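Local coordinates for protein magnesium transporter, putative (Shewanella oneidensis MR-1, PDB 3KXR) that probably helps to carry magnesium across the membrane, the piece described here being its CBS-domain pair and part of the intracellular MgtE N domain, at residues L8-L13 with D31-Q36; S14-I19 with R42-L47; S52-G57 with T133-A138; R58-Q63 with E158-V163; E84-D89 with T164-T169. All blocks are in the same frame, centred on the assembly; numbering follows the deposited sequence.

Contact 1. Residues L8-L13 with D31-Q36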
# COMPACT_ATOMS: atom_id res chain seq x y z
N LEU A 8 6.09 16.66 1.79
CA LEU A 8 6.82 15.44 1.33
C LEU A 8 7.21 15.51 -0.14
O LEU A 8 6.57 16.20 -0.93
CB LEU A 8 6.02 14.13 1.57
CG LEU A 8 6.30 13.24 2.81
CD1 LEU A 8 5.26 13.44 3.92
CD2 LEU A 8 6.38 11.74 2.46
N LEU A 9 8.25 14.76 -0.50
CA LEU A 9 8.87 14.78 -1.84
C LEU A 9 8.11 13.99 -2.89
O LEU A 9 7.78 14.50 -3.98
CB LEU A 9 10.30 14.22 -1.78
CG LEU A 9 11.07 14.11 -3.11
CD1 LEU A 9 11.19 15.47 -3.74
CD2 LEU A 9 12.46 13.47 -2.97
N PHE A 10 7.88 12.73 -2.59
CA PHE A 10 7.24 11.86 -3.56
C PHE A 10 5.77 12.28 -3.71
O PHE A 10 5.19 12.10 -4.78
CB PHE A 10 7.45 10.38 -3.18
CG PHE A 10 8.94 10.00 -2.99
CD1 PHE A 10 9.77 9.75 -4.09
CD2 PHE A 10 9.51 9.93 -1.69
CE1 PHE A 10 11.16 9.40 -3.92
CE2 PHE A 10 10.90 9.59 -1.50
CZ PHE A 10 11.71 9.32 -2.62
N ALA A 11 5.19 12.91 -2.68
CA ALA A 11 3.87 13.60 -2.82
C ALA A 11 3.88 14.82 -3.79
O ALA A 11 2.82 15.33 -4.17
CB ALA A 11 3.32 14.03 -1.42
N GLN A 12 5.07 15.27 -4.19
CA GLN A 12 5.24 16.44 -5.03
C GLN A 12 5.51 16.08 -6.49
O GLN A 12 5.58 16.96 -7.34
CB GLN A 12 6.41 17.29 -4.51
CG GLN A 12 6.05 18.39 -3.58
CD GLN A 12 7.30 19.11 -3.12
OE1 GLN A 12 7.64 20.19 -3.61
NE2 GLN A 12 8.01 18.48 -2.20
N LEU A 13 5.69 14.79 -6.78
CA LEU A 13 5.98 14.33 -8.15
C LEU A 13 4.86 13.46 -8.69
O LEU A 13 4.50 12.49 -8.07
CB LEU A 13 7.25 13.49 -8.16
CG LEU A 13 8.59 14.23 -8.25
CD1 LEU A 13 9.66 13.20 -8.43
CD2 LEU A 13 8.66 15.24 -9.41
N ASP A 31 11.27 3.56 -8.21
CA ASP A 31 10.63 2.55 -7.38
C ASP A 31 10.20 3.05 -6.01
O ASP A 31 9.15 2.65 -5.52
CB ASP A 31 11.53 1.32 -7.20
CG ASP A 31 11.79 0.61 -8.52
OD1 ASP A 31 11.04 0.82 -9.48
OD2 ASP A 31 12.78 -0.15 -8.61
N ARG A 32 11.00 3.90 -5.38
CA ARG A 32 10.60 4.40 -4.07
C ARG A 32 9.41 5.34 -4.25
O ARG A 32 8.48 5.34 -3.45
CB ARG A 32 11.76 5.10 -3.34
CG ARG A 32 12.82 4.12 -2.77
CD ARG A 32 13.88 4.80 -1.83
NE ARG A 32 14.20 6.14 -2.35
CZ ARG A 32 15.24 6.45 -3.15
NH1 ARG A 32 16.11 5.50 -3.53
NH2 ARG A 32 15.42 7.71 -3.56
N ALA A 33 9.43 6.13 -5.33
CA ALA A 33 8.31 7.03 -5.67
C ALA A 33 6.99 6.26 -5.90
O ALA A 33 5.93 6.65 -5.37
CB ALA A 33 8.65 7.85 -6.90
N LEU A 34 7.09 5.16 -6.64
CA LEU A 34 5.95 4.33 -6.95
C LEU A 34 5.37 3.69 -5.69
O LEU A 34 4.15 3.66 -5.51
CB LEU A 34 6.31 3.26 -7.98
CG LEU A 34 6.52 3.74 -9.42
CD1 LEU A 34 6.95 2.53 -10.26
CD2 LEU A 34 5.26 4.43 -10.00
N ALA A 35 6.25 3.18 -4.82
CA ALA A 35 5.84 2.58 -3.56
C ALA A 35 5.14 3.57 -2.64
O ALA A 35 4.30 3.20 -1.84
CB ALA A 35 7.02 2.00 -2.86
N GLN A 36 5.45 4.85 -2.78
CA GLN A 36 4.88 5.83 -1.86
C GLN A 36 3.58 6.41 -2.39
O GLN A 36 2.86 7.05 -1.67
CB GLN A 36 5.89 6.94 -1.56
CG GLN A 36 6.16 7.19 -0.08
CD GLN A 36 7.60 7.67 0.17
OE1 GLN A 36 8.56 7.08 -0.36
NE2 GLN A 36 7.76 8.74 0.98

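Contact 2. Residues S14-I19 with R42-L47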
# COMPACT_ATOMS: atom_id res chain seq x y z
N SER A 14 4.33 13.77 -9.86
CA SER A 14 3.31 12.94 -10.43
C SER A 14 3.92 11.73 -11.14
O SER A 14 5.10 11.75 -11.56
CB SER A 14 2.46 13.74 -11.42
OG SER A 14 3.19 14.08 -12.58
N PRO A 15 3.12 10.68 -11.32
CA PRO A 15 3.63 9.58 -12.10
C PRO A 15 4.05 10.01 -13.52
O PRO A 15 4.97 9.40 -14.09
CB PRO A 15 2.47 8.58 -12.13
CG PRO A 15 1.32 9.22 -11.51
CD PRO A 15 1.71 10.52 -10.93
N GLU A 16 3.42 11.05 -14.06
CA GLU A 16 3.78 11.59 -15.38
C GLU A 16 5.17 12.22 -15.37
O GLU A 16 5.92 12.12 -16.34
CB GLU A 16 2.78 12.66 -15.87
CG GLU A 16 1.32 12.18 -16.12
CD GLU A 16 0.39 12.22 -14.87
OE1 GLU A 16 0.86 12.41 -13.73
OE2 GLU A 16 -0.83 12.05 -15.04
N ASP A 17 5.48 12.91 -14.28
CA ASP A 17 6.80 13.46 -14.11
C ASP A 17 7.81 12.33 -14.18
O ASP A 17 8.82 12.44 -14.85
CB ASP A 17 6.90 14.15 -12.75
CG ASP A 17 5.92 15.33 -12.58
OD1 ASP A 17 5.42 15.89 -13.60
OD2 ASP A 17 5.66 15.70 -11.40
N LEU A 18 7.53 11.23 -13.49
CA LEU A 18 8.46 10.12 -13.45
C LEU A 18 8.73 9.60 -14.85
O LEU A 18 9.87 9.41 -15.22
CB LEU A 18 7.97 9.00 -12.54
CG LEU A 18 7.91 9.31 -11.03
CD1 LEU A 18 7.28 8.13 -10.26
CD2 LEU A 18 9.31 9.64 -10.45
N ILE A 19 7.67 9.44 -15.64
CA ILE A 19 7.75 8.94 -17.01
C ILE A 19 8.57 9.87 -17.89
O ILE A 19 9.50 9.45 -18.61
CB ILE A 19 6.35 8.74 -17.64
CG1 ILE A 19 5.63 7.56 -16.99
CG2 ILE A 19 6.46 8.50 -19.15
CD1 ILE A 19 6.15 6.19 -17.43
N ARG A 42 0.02 4.55 -9.39
CA ARG A 42 0.82 3.46 -9.99
C ARG A 42 0.19 2.95 -11.28
O ARG A 42 0.90 2.60 -12.21
CB ARG A 42 0.98 2.26 -9.05
CG ARG A 42 2.09 2.40 -8.07
CD ARG A 42 2.28 1.13 -7.25
NE ARG A 42 1.17 0.92 -6.31
CZ ARG A 42 1.09 1.44 -5.09
NH1 ARG A 42 2.04 2.23 -4.61
NH2 ARG A 42 0.03 1.17 -4.34
N GLN A 43 -1.13 2.89 -11.32
CA GLN A 43 -1.83 2.40 -12.52
C GLN A 43 -1.59 3.36 -13.69
O GLN A 43 -1.33 2.93 -14.81
CB GLN A 43 -3.33 2.21 -12.26
CG GLN A 43 -3.71 0.98 -11.37
CD GLN A 43 -5.23 0.92 -10.90
OE1 GLN A 43 -6.09 1.75 -11.30
NE2 GLN A 43 -5.55 -0.08 -10.07
N ARG A 44 -1.64 4.66 -13.40
CA ARG A 44 -1.40 5.70 -14.38
C ARG A 44 0.01 5.60 -14.92
O ARG A 44 0.24 5.72 -16.12
CB ARG A 44 -1.69 7.09 -13.77
CG ARG A 44 -1.89 8.24 -14.80
CD ARG A 44 -2.89 9.41 -14.36
NE ARG A 44 -3.20 9.44 -12.91
CZ ARG A 44 -2.66 10.25 -11.98
NH1 ARG A 44 -1.75 11.20 -12.29
NH2 ARG A 44 -3.03 10.11 -10.70
N PHE A 45 0.95 5.32 -14.04
CA PHE A 45 2.31 5.14 -14.48
C PHE A 45 2.49 3.94 -15.45
O PHE A 45 3.17 4.05 -16.48
CB PHE A 45 3.24 5.01 -13.27
CG PHE A 45 4.67 4.74 -13.63
CD1 PHE A 45 5.60 5.78 -13.71
CD2 PHE A 45 5.10 3.44 -13.89
CE1 PHE A 45 6.91 5.54 -14.04
CE2 PHE A 45 6.42 3.18 -14.23
CZ PHE A 45 7.34 4.22 -14.31
N GLU A 46 1.88 2.81 -15.12
CA GLU A 46 1.99 1.63 -15.97
C GLU A 46 1.41 1.88 -17.35
O GLU A 46 1.97 1.40 -18.34
CB GLU A 46 1.31 0.39 -15.34
CG GLU A 46 1.99 -0.12 -14.01
CD GLU A 46 3.52 -0.40 -14.16
OE1 GLU A 46 3.93 -1.00 -15.18
OE2 GLU A 46 4.33 -0.02 -13.26
N LEU A 47 0.32 2.65 -17.43
CA LEU A 47 -0.29 2.97 -18.72
C LEU A 47 0.58 3.91 -19.55
O LEU A 47 0.77 3.70 -20.76
CB LEU A 47 -1.66 3.59 -18.55
CG LEU A 47 -2.75 2.62 -18.07
CD1 LEU A 47 -3.92 3.43 -17.57
CD2 LEU A 47 -3.19 1.62 -19.14

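Contact 3. Residues S52-G57 with T133-A138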
# COMPACT_ATOMS: atom_id res chain seq x y z
N SER A 52 2.24 5.28 -25.67
CA SER A 52 2.89 6.54 -25.99
C SER A 52 1.85 7.64 -26.03
O SER A 52 0.65 7.38 -25.86
CB SER A 52 3.62 6.42 -27.32
OG SER A 52 2.72 5.98 -28.33
N GLU A 53 2.31 8.86 -26.26
CA GLU A 53 1.51 10.05 -25.99
C GLU A 53 0.29 10.21 -26.86
O GLU A 53 -0.62 10.92 -26.49
CB GLU A 53 2.37 11.30 -26.13
CG GLU A 53 2.81 11.59 -27.58
CD GLU A 53 3.75 12.79 -27.72
OE1 GLU A 53 3.94 13.57 -26.74
OE2 GLU A 53 4.31 12.94 -28.85
N ASN A 54 0.27 9.58 -28.02
CA ASN A 54 -0.89 9.68 -28.88
C ASN A 54 -1.65 8.37 -28.97
O ASN A 54 -2.33 8.14 -29.96
CB ASN A 54 -0.47 10.18 -30.28
CG ASN A 54 -1.67 10.59 -31.16
OD1 ASN A 54 -2.67 11.15 -30.68
ND2 ASN A 54 -1.58 10.29 -32.46
N GLU A 55 -1.58 7.53 -27.94
CA GLU A 55 -2.36 6.29 -27.88
C GLU A 55 -3.39 6.39 -26.79
O GLU A 55 -3.06 6.74 -25.66
CB GLU A 55 -1.47 5.08 -27.62
CG GLU A 55 -0.51 4.75 -28.77
CD GLU A 55 0.35 3.49 -28.54
OE1 GLU A 55 0.99 3.34 -27.47
OE2 GLU A 55 0.42 2.65 -29.46
N ILE A 56 -4.64 6.04 -27.09
CA ILE A 56 -5.69 6.21 -26.10
C ILE A 56 -5.49 5.33 -24.82
O ILE A 56 -5.94 5.69 -23.71
CB ILE A 56 -7.07 5.99 -26.72
CG1 ILE A 56 -8.15 6.63 -25.83
CG2 ILE A 56 -7.33 4.48 -27.01
CD1 ILE A 56 -7.89 8.07 -25.45
N GLY A 57 -4.79 4.21 -24.98
CA GLY A 57 -4.41 3.39 -23.83
C GLY A 57 -3.84 4.18 -22.66
O GLY A 57 -4.06 3.87 -21.49
N THR A 133 -5.52 3.31 -30.68
CA THR A 133 -6.26 4.37 -31.41
C THR A 133 -5.72 5.75 -31.02
O THR A 133 -5.33 5.97 -29.85
CB THR A 133 -7.75 4.30 -31.08
OG1 THR A 133 -8.21 2.99 -31.42
CG2 THR A 133 -8.54 5.36 -31.83
N THR A 134 -5.65 6.68 -31.99
CA THR A 134 -5.13 8.02 -31.72
C THR A 134 -6.11 8.76 -30.84
O THR A 134 -7.31 8.44 -30.83
CB THR A 134 -4.89 8.88 -32.98
OG1 THR A 134 -6.14 9.11 -33.64
CG2 THR A 134 -3.92 8.23 -33.96
N LEU A 135 -5.62 9.78 -30.15
CA LEU A 135 -6.45 10.47 -29.18
C LEU A 135 -7.66 11.11 -29.84
O LEU A 135 -8.77 11.03 -29.34
CB LEU A 135 -5.66 11.52 -28.43
CG LEU A 135 -4.37 11.08 -27.73
CD1 LEU A 135 -3.87 12.22 -26.89
CD2 LEU A 135 -4.60 9.79 -26.90
N LEU A 136 -7.43 11.76 -30.97
CA LEU A 136 -8.51 12.43 -31.68
C LEU A 136 -9.49 11.46 -32.34
O LEU A 136 -10.67 11.75 -32.41
CB LEU A 136 -7.94 13.41 -32.70
CG LEU A 136 -8.83 14.48 -33.33
CD1 LEU A 136 -7.93 15.55 -34.01
CD2 LEU A 136 -9.84 13.93 -34.40
N ASP A 137 -9.02 10.31 -32.81
CA ASP A 137 -9.95 9.31 -33.30
C ASP A 137 -10.78 8.75 -32.15
O ASP A 137 -11.95 8.46 -32.33
CB ASP A 137 -9.24 8.16 -34.01
CG ASP A 137 -8.70 8.56 -35.37
OD1 ASP A 137 -8.98 9.69 -35.85
OD2 ASP A 137 -7.96 7.73 -35.95
N ALA A 138 -10.19 8.60 -30.98
CA ALA A 138 -10.93 8.18 -29.79
C ALA A 138 -12.00 9.18 -29.44
O ALA A 138 -13.15 8.82 -29.23
CB ALA A 138 -10.02 8.01 -28.62
O HOH W 1 -4.62 12.24 -31.78

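Contact 4. Residues R58-Q63 with E158-V163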
# COMPACT_ATOMS: atom_id res chain seq x y z
N ARG A 58 -3.08 5.21 -22.98
CA ARG A 58 -2.42 6.02 -21.98
C ARG A 58 -3.44 6.72 -21.05
O ARG A 58 -3.13 6.93 -19.87
CB ARG A 58 -1.52 7.03 -22.70
CG ARG A 58 -0.99 8.12 -21.85
CD ARG A 58 0.06 8.92 -22.58
NE ARG A 58 1.32 8.20 -22.62
CZ ARG A 58 2.53 8.77 -22.50
NH1 ARG A 58 2.68 10.08 -22.34
NH2 ARG A 58 3.61 8.02 -22.53
N TYR A 59 -4.63 7.06 -21.57
CA TYR A 59 -5.63 7.82 -20.79
C TYR A 59 -6.82 6.98 -20.39
O TYR A 59 -7.84 7.49 -19.96
CB TYR A 59 -6.10 9.03 -21.57
CG TYR A 59 -4.95 9.88 -22.00
CD1 TYR A 59 -4.45 10.90 -21.19
CD2 TYR A 59 -4.32 9.64 -23.21
CE1 TYR A 59 -3.34 11.67 -21.59
CE2 TYR A 59 -3.23 10.40 -23.62
CZ TYR A 59 -2.74 11.41 -22.81
OH TYR A 59 -1.65 12.12 -23.27
N THR A 60 -6.67 5.67 -20.52
CA THR A 60 -7.66 4.70 -20.10
C THR A 60 -7.90 4.68 -18.61
O THR A 60 -6.98 4.76 -17.82
CB THR A 60 -7.19 3.31 -20.50
OG1 THR A 60 -7.43 3.16 -21.89
CG2 THR A 60 -7.96 2.23 -19.75
N ASP A 61 -9.15 4.54 -18.24
CA ASP A 61 -9.55 4.49 -16.86
C ASP A 61 -9.94 3.06 -16.54
O ASP A 61 -10.74 2.47 -17.22
CB ASP A 61 -10.74 5.43 -16.68
CG ASP A 61 -11.21 5.52 -15.27
OD1 ASP A 61 -10.63 4.85 -14.39
OD2 ASP A 61 -12.18 6.26 -15.05
N HIS A 62 -9.34 2.48 -15.51
CA HIS A 62 -9.60 1.10 -15.15
C HIS A 62 -10.95 0.95 -14.45
O HIS A 62 -11.47 -0.15 -14.38
CB HIS A 62 -8.51 0.54 -14.23
CG HIS A 62 -7.17 0.36 -14.88
ND1 HIS A 62 -6.96 -0.48 -15.96
CD2 HIS A 62 -5.95 0.89 -14.58
CE1 HIS A 62 -5.68 -0.45 -16.30
NE2 HIS A 62 -5.05 0.38 -15.48
N GLN A 63 -11.47 2.06 -13.92
CA GLN A 63 -12.78 2.12 -13.25
C GLN A 63 -13.93 1.90 -14.20
O GLN A 63 -14.18 2.71 -15.09
CB GLN A 63 -13.00 3.49 -12.59
CG GLN A 63 -12.72 3.46 -11.14
CD GLN A 63 -12.52 4.80 -10.50
OE1 GLN A 63 -13.42 5.31 -9.83
NE2 GLN A 63 -11.32 5.35 -10.65
N GLU A 158 -8.09 -8.12 -24.61
CA GLU A 158 -8.49 -7.99 -23.22
C GLU A 158 -8.99 -6.60 -22.92
O GLU A 158 -8.39 -5.59 -23.29
CB GLU A 158 -7.34 -8.28 -22.26
CG GLU A 158 -6.78 -9.69 -22.36
CD GLU A 158 -5.75 -10.03 -21.27
OE1 GLU A 158 -5.54 -9.21 -20.32
OE2 GLU A 158 -5.18 -11.14 -21.36
N LEU A 159 -10.09 -6.56 -22.20
CA LEU A 159 -10.68 -5.31 -21.76
C LEU A 159 -9.77 -4.72 -20.72
O LEU A 159 -9.65 -5.27 -19.65
CB LEU A 159 -12.05 -5.59 -21.13
CG LEU A 159 -12.79 -4.39 -20.60
CD1 LEU A 159 -12.92 -3.38 -21.75
CD2 LEU A 159 -14.14 -4.84 -20.03
N ILE A 160 -9.11 -3.61 -21.01
CA ILE A 160 -8.24 -3.01 -20.01
C ILE A 160 -8.85 -1.81 -19.27
O ILE A 160 -8.31 -1.38 -18.24
CB ILE A 160 -6.89 -2.63 -20.59
CG1 ILE A 160 -7.05 -1.48 -21.57
CG2 ILE A 160 -6.23 -3.86 -21.24
CD1 ILE A 160 -5.75 -1.16 -22.32
N GLY A 161 -9.95 -1.27 -19.77
CA GLY A 161 -10.57 -0.10 -19.13
C GLY A 161 -11.52 0.64 -20.05
O GLY A 161 -11.96 0.10 -21.06
N ARG A 162 -11.83 1.89 -19.73
CA ARG A 162 -12.75 2.65 -20.56
C ARG A 162 -12.28 4.08 -20.73
O ARG A 162 -11.45 4.55 -19.96
CB ARG A 162 -14.13 2.66 -19.92
CG ARG A 162 -14.22 3.60 -18.76
CD ARG A 162 -15.49 3.42 -17.98
NE ARG A 162 -15.52 4.35 -16.87
CZ ARG A 162 -16.49 5.23 -16.58
NH1 ARG A 162 -17.60 5.35 -17.30
NH2 ARG A 162 -16.33 6.01 -15.53
N VAL A 163 -12.84 4.77 -21.72
CA VAL A 163 -12.67 6.19 -21.85
C VAL A 163 -14.01 6.86 -21.86
O VAL A 163 -14.91 6.39 -22.51
CB VAL A 163 -12.00 6.51 -23.15
CG1 VAL A 163 -11.92 8.03 -23.30
CG2 VAL A 163 -10.62 5.91 -23.13

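Contact 5. Residues E84-D89 with T164-T169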
# COMPACT_ATOMS: atom_id res chain seq x y z
N GLU A 84 -22.06 4.52 -8.04
CA GLU A 84 -22.18 5.79 -8.72
C GLU A 84 -20.86 5.99 -9.45
O GLU A 84 -19.80 5.91 -8.87
CB GLU A 84 -22.42 6.88 -7.71
CG GLU A 84 -23.43 7.92 -8.15
CD GLU A 84 -23.70 8.92 -7.07
OE1 GLU A 84 -23.10 8.78 -5.96
OE2 GLU A 84 -24.51 9.83 -7.31
N LEU A 85 -20.93 6.21 -10.75
CA LEU A 85 -19.75 6.36 -11.55
C LEU A 85 -19.98 7.40 -12.64
O LEU A 85 -21.05 7.45 -13.25
CB LEU A 85 -19.46 5.04 -12.19
CG LEU A 85 -18.03 4.75 -12.50
CD1 LEU A 85 -17.32 4.62 -11.18
CD2 LEU A 85 -18.01 3.43 -13.30
N ASP A 86 -18.98 8.25 -12.85
CA ASP A 86 -19.06 9.27 -13.88
C ASP A 86 -19.25 8.66 -15.27
O ASP A 86 -18.61 7.66 -15.63
CB ASP A 86 -17.78 10.11 -13.84
CG ASP A 86 -17.88 11.38 -14.65
OD1 ASP A 86 -18.94 12.03 -14.62
OD2 ASP A 86 -16.90 11.73 -15.31
N CYS A 87 -20.13 9.25 -16.06
CA CYS A 87 -20.32 8.87 -17.45
C CYS A 87 -20.51 7.41 -17.63
O CYS A 87 -19.80 6.78 -18.39
CB CYS A 87 -19.11 9.24 -18.28
SG CYS A 87 -19.12 10.90 -18.73
N ASN A 88 -21.49 6.87 -16.93
CA ASN A 88 -21.66 5.47 -16.93
C ASN A 88 -23.07 5.14 -17.22
O ASN A 88 -23.95 5.51 -16.47
CB ASN A 88 -21.29 4.91 -15.58
CG ASN A 88 -21.52 3.42 -15.49
OD1 ASN A 88 -22.18 2.96 -14.55
ND2 ASN A 88 -21.00 2.65 -16.47
N ASP A 89 -23.31 4.46 -18.33
CA ASP A 89 -24.58 3.79 -18.48
C ASP A 89 -24.50 2.49 -19.28
O ASP A 89 -25.49 2.03 -19.81
CB ASP A 89 -25.61 4.74 -19.08
CG ASP A 89 -25.39 4.94 -20.54
OD1 ASP A 89 -24.30 4.52 -21.04
OD2 ASP A 89 -26.32 5.47 -21.18
N THR A 164 -14.14 7.95 -21.14
CA THR A 164 -15.43 8.60 -21.01
C THR A 164 -15.62 9.79 -21.96
O THR A 164 -14.67 10.34 -22.47
CB THR A 164 -15.64 9.12 -19.62
OG1 THR A 164 -14.64 10.10 -19.38
CG2 THR A 164 -15.55 8.02 -18.57
N LEU A 165 -16.87 10.19 -22.17
CA LEU A 165 -17.15 11.39 -22.92
C LEU A 165 -16.47 12.61 -22.30
O LEU A 165 -15.91 13.43 -23.00
CB LEU A 165 -18.66 11.62 -23.04
CG LEU A 165 -19.04 12.86 -23.83
CD1 LEU A 165 -18.42 12.92 -25.24
CD2 LEU A 165 -20.50 12.89 -23.93
N ARG A 166 -16.51 12.72 -20.99
CA ARG A 166 -15.80 13.79 -20.27
C ARG A 166 -14.31 13.85 -20.59
O ARG A 166 -13.78 14.92 -20.84
CB ARG A 166 -15.98 13.64 -18.76
CG ARG A 166 -15.72 14.93 -18.01
CD ARG A 166 -15.90 14.75 -16.51
NE ARG A 166 -17.21 14.22 -16.17
CZ ARG A 166 -18.34 14.93 -16.18
NH1 ARG A 166 -19.49 14.35 -15.87
NH2 ARG A 166 -18.32 16.22 -16.51
N ALA A 167 -13.65 12.70 -20.58
CA ALA A 167 -12.23 12.64 -20.92
C ALA A 167 -12.02 13.07 -22.37
O ALA A 167 -11.09 13.80 -22.68
CB ALA A 167 -11.66 11.24 -20.68
N ALA A 168 -12.90 12.64 -23.27
CA ALA A 168 -12.77 13.03 -24.68
C ALA A 168 -12.80 14.55 -24.83
O ALA A 168 -12.10 15.11 -25.68
CB ALA A 168 -13.86 12.41 -25.52
N THR A 169 -13.63 15.20 -24.02
CA THR A 169 -13.73 16.64 -24.09
C THR A 169 -12.38 17.25 -23.74
O THR A 169 -11.88 18.10 -24.44
CB THR A 169 -14.77 17.19 -23.13
OG1 THR A 169 -16.03 16.52 -23.34
CG2 THR A 169 -14.91 18.71 -23.32

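Contact 1. Residues L8-L13 with D31-Q36
The ring of Phe10 meets helix 27-36 obliquely, touching Gln36, Ala33 and Arg32, while CD2 of its neighbour Leu9 lies over one face near the rim, 4.2 Å above the ring plane. Phe29, from the same helix, meets it with an inclined ring. Here, in the helical MgtE N domain, a short 3-10 turn, residues 10-12, is laid against a helix through one aromatic ring and a mixed apolar and polar surface. Phe10 CD1 sits 3.6 Å from Ala33 CB, and the small alanine suits its place because it lets the ring come close to the helix backbone. On one flank the Gln36 amide stands 52° from the ring plane, with OE1 3.3 Å from Phe10 CD2; the same OE1 takes a weak hydrogen bond from Gln43 of the second subunit. At the far end the Arg32 guanidinium turns an edge to the ring, NE 4.0 Å from Phe10 CZ, its plane 74° from that of the ring. The ring reaches them because CG of Phe10 is anti to its carbonyl carbon (chi1 -54°). With an alanine here, a gap would probably open beside Ala33 and the Gln36 amide would be freer to turn. Leu8 covers the other end of that amide, CD2 being 3.6 Å from Gln36 NE2. The turn is tied by its own glutamine, Gln12 NE2 donating to Leu8 O at 3.0 Å.

Contact 2. Residues S14-I19 with R42-L47
Phe45 and Arg44 both carry CG anti to the backbone N, at chi1 176° and -163°, which sends the ring toward Leu18 and Ile19 and the guanidinium toward Pro15 and Glu16. Two helices of the MgtE N domain, 15-20 and 39-50, pack here; the axes of segments 15-19 and 42-47 come within 9.1 Å and cross at -32°. Ile19 lays CD1 over one face of the Phe45 ring in a CH-pi contact, 3.9 Å from the centroid, while Leu18 CB and Pro15 O lie at the ring's edge. Pro15, well suited to a first helical turn, also packs CB on Phe45 CB at 3.8 Å, and its CG covers one face of the Arg44 guanidinium. Glu16 completes the polar side: Arg44 NH1 donates to the syn side of Glu16 OE2 in a nearly straight salt bridge of 3.0 Å. A leucine in place of Arg44 would probably leave the Glu16 carboxylate without its mate across the contact and freer to swing away. The start of helix 15-20 is held by a capping box, in which Asp17 N donates to Ser14 OG at 3.1 Å and Ser14 N to Asp17 OD2 at 2.8 Å.

Contact 3. Residues S52-G57 with T133-A138
Ile56 and Ala138 make the tight part of this contact, with Ile56 CG1 3.6 Å from Ala138 CB. The branched isoleucine fills the space that the small alanine concedes beside the helix, and Leu135 CD2 approaches Ile56 CD1 from another side at 4.0 Å. Beside this apolar patch the backbones join: Ile56 N donates to Thr133 O at 2.8 Å, nearly along the C=O axis, so that a buried amide is satisfied. Toward solvent the fit is looser and more polar. Asn54 holds CG anti to its backbone N (chi1 -168°), bringing the amide beside Thr134, where ND2 is 3.5 Å from Thr134 CG2. Its OD1 accepts a weak bond from Leu135 N at 3.3 Å, an amide at the start of helix 135-143. A water accepts from Leu136 N at 3.0 Å; its very short approach to Asn54 OD1 is doubtful. Thr134 suits the N-cap, since its OG1 accepts from Asp137 N at 3.2 Å. The whole joins the chain leaving helix 39-50 to the second CBS motif: Ile56 and Leu135 both rest on Leu171 of helix 165-176, while Gly57 is bonded through its backbone to Ala131.

Contact 4. Residues R58-Q63 with E158-V163
Arg162 and Gln63 meet along the arginine's extended chain, which leaves the backbone with CG between N and the carbonyl carbon (chi1 76°). CB starts away from residues 58-63; CG passes 3.8 Å from Gln63 O, CD comes to 3.3 Å from the same oxygen, and NE gives Gln63 O a weak, bent bond of 2.8 Å. At the tip NH2 stands 4.2 Å from Asp61 OD2, beyond a salt bridge, and is bonded instead to Asp86 O, while NH1 pairs with Glu149. Arginine suits this place because its N-H groups can bind several partners. Asp61 and Arg162 also form a single antiparallel, hydrogen-bonded bridge, Asp61 N donating to Arg162 O at 2.9 Å and Arg162 N back to Asp61 O at 2.8 Å. His62 ND1 donates to Ile160 O at 2.8 Å, almost straight on from the carbonyl's side, though the N-H is bent and the oxygen tilted out of the ring plane. Gly161 suits its place: a CB would run into Thr60 CG2, Asp61 O and, at these backbone angles, the preceding carbonyl oxygen. Ile160 and Gly161 both face Val152, a classic beta bulge in the second CBS motif's sheet, which residues of the first join, consistent with a tandem CBS pair, or Bateman module.

Contact 5. Residues E84-D89 with T164-T169
Asp86 meets the edge of the Arg166 guanidinium side-on, with a nitrogen for each oxygen: Arg166 NE donates to Asp86 OD2 and NH1 to Asp86 OD1, both at 2.7 Å. Each oxygen uses its syn lone pair, and carboxylate and guanidinium lie only 23° from coplanar, so the twin bonds fix the rotation of both groups. Next to this salt bridge Cys87 CB packs on Thr164 CB at 3.7 Å, and its SG lies 3.9 Å from Arg166 N, a van der Waals approach. The small, weakly polar cysteine lets the loop come close to the first turn of the helix. Arg166 reaches across because its CG is anti to the backbone N (chi1 -159°) and its chain bends at chi3. One shell out, Thr164 caps the helix, OG1 accepting from Ala167 N at 3.0 Å, which sets the first turn from which Arg166 projects. The loop is steadied from the strand before that helix, where Arg162 NH2 donates to Asp86 O. The salt bridge thus links a loop of the first CBS motif to helix 165-176 of the second, at the surface, where solvent would probably weaken the charge attraction, so the paired bonds are likely to matter chiefly for fixing orientation.

In the fold
Contacts 1 and 2 share the helix bundle of the N domain: Ala33 packs on Leu18, Leu34 on Phe45, and Arg42 probably bonds to Leu34 O. Contacts 3, 4 and 5 gather around the second CBS motif, and contact 4, nearest the chain's centre, touches both others, through Tyr59 on Leu135 and through Arg162. Leu47 bridges the two groups by packing on Gly57 and Thr60. Contacts 1 to 4 are partly buried; contact 5 lies at the surface and is a salt bridge. Contact 1 sets one aromatic ring against an alanine, an amide and a guanidinium, contact 2 has a salt bridge beside its apolar packing, contact 3 mixes an aliphatic patch with a polar outer side, and contact 4 rests on backbone and arginine bonds.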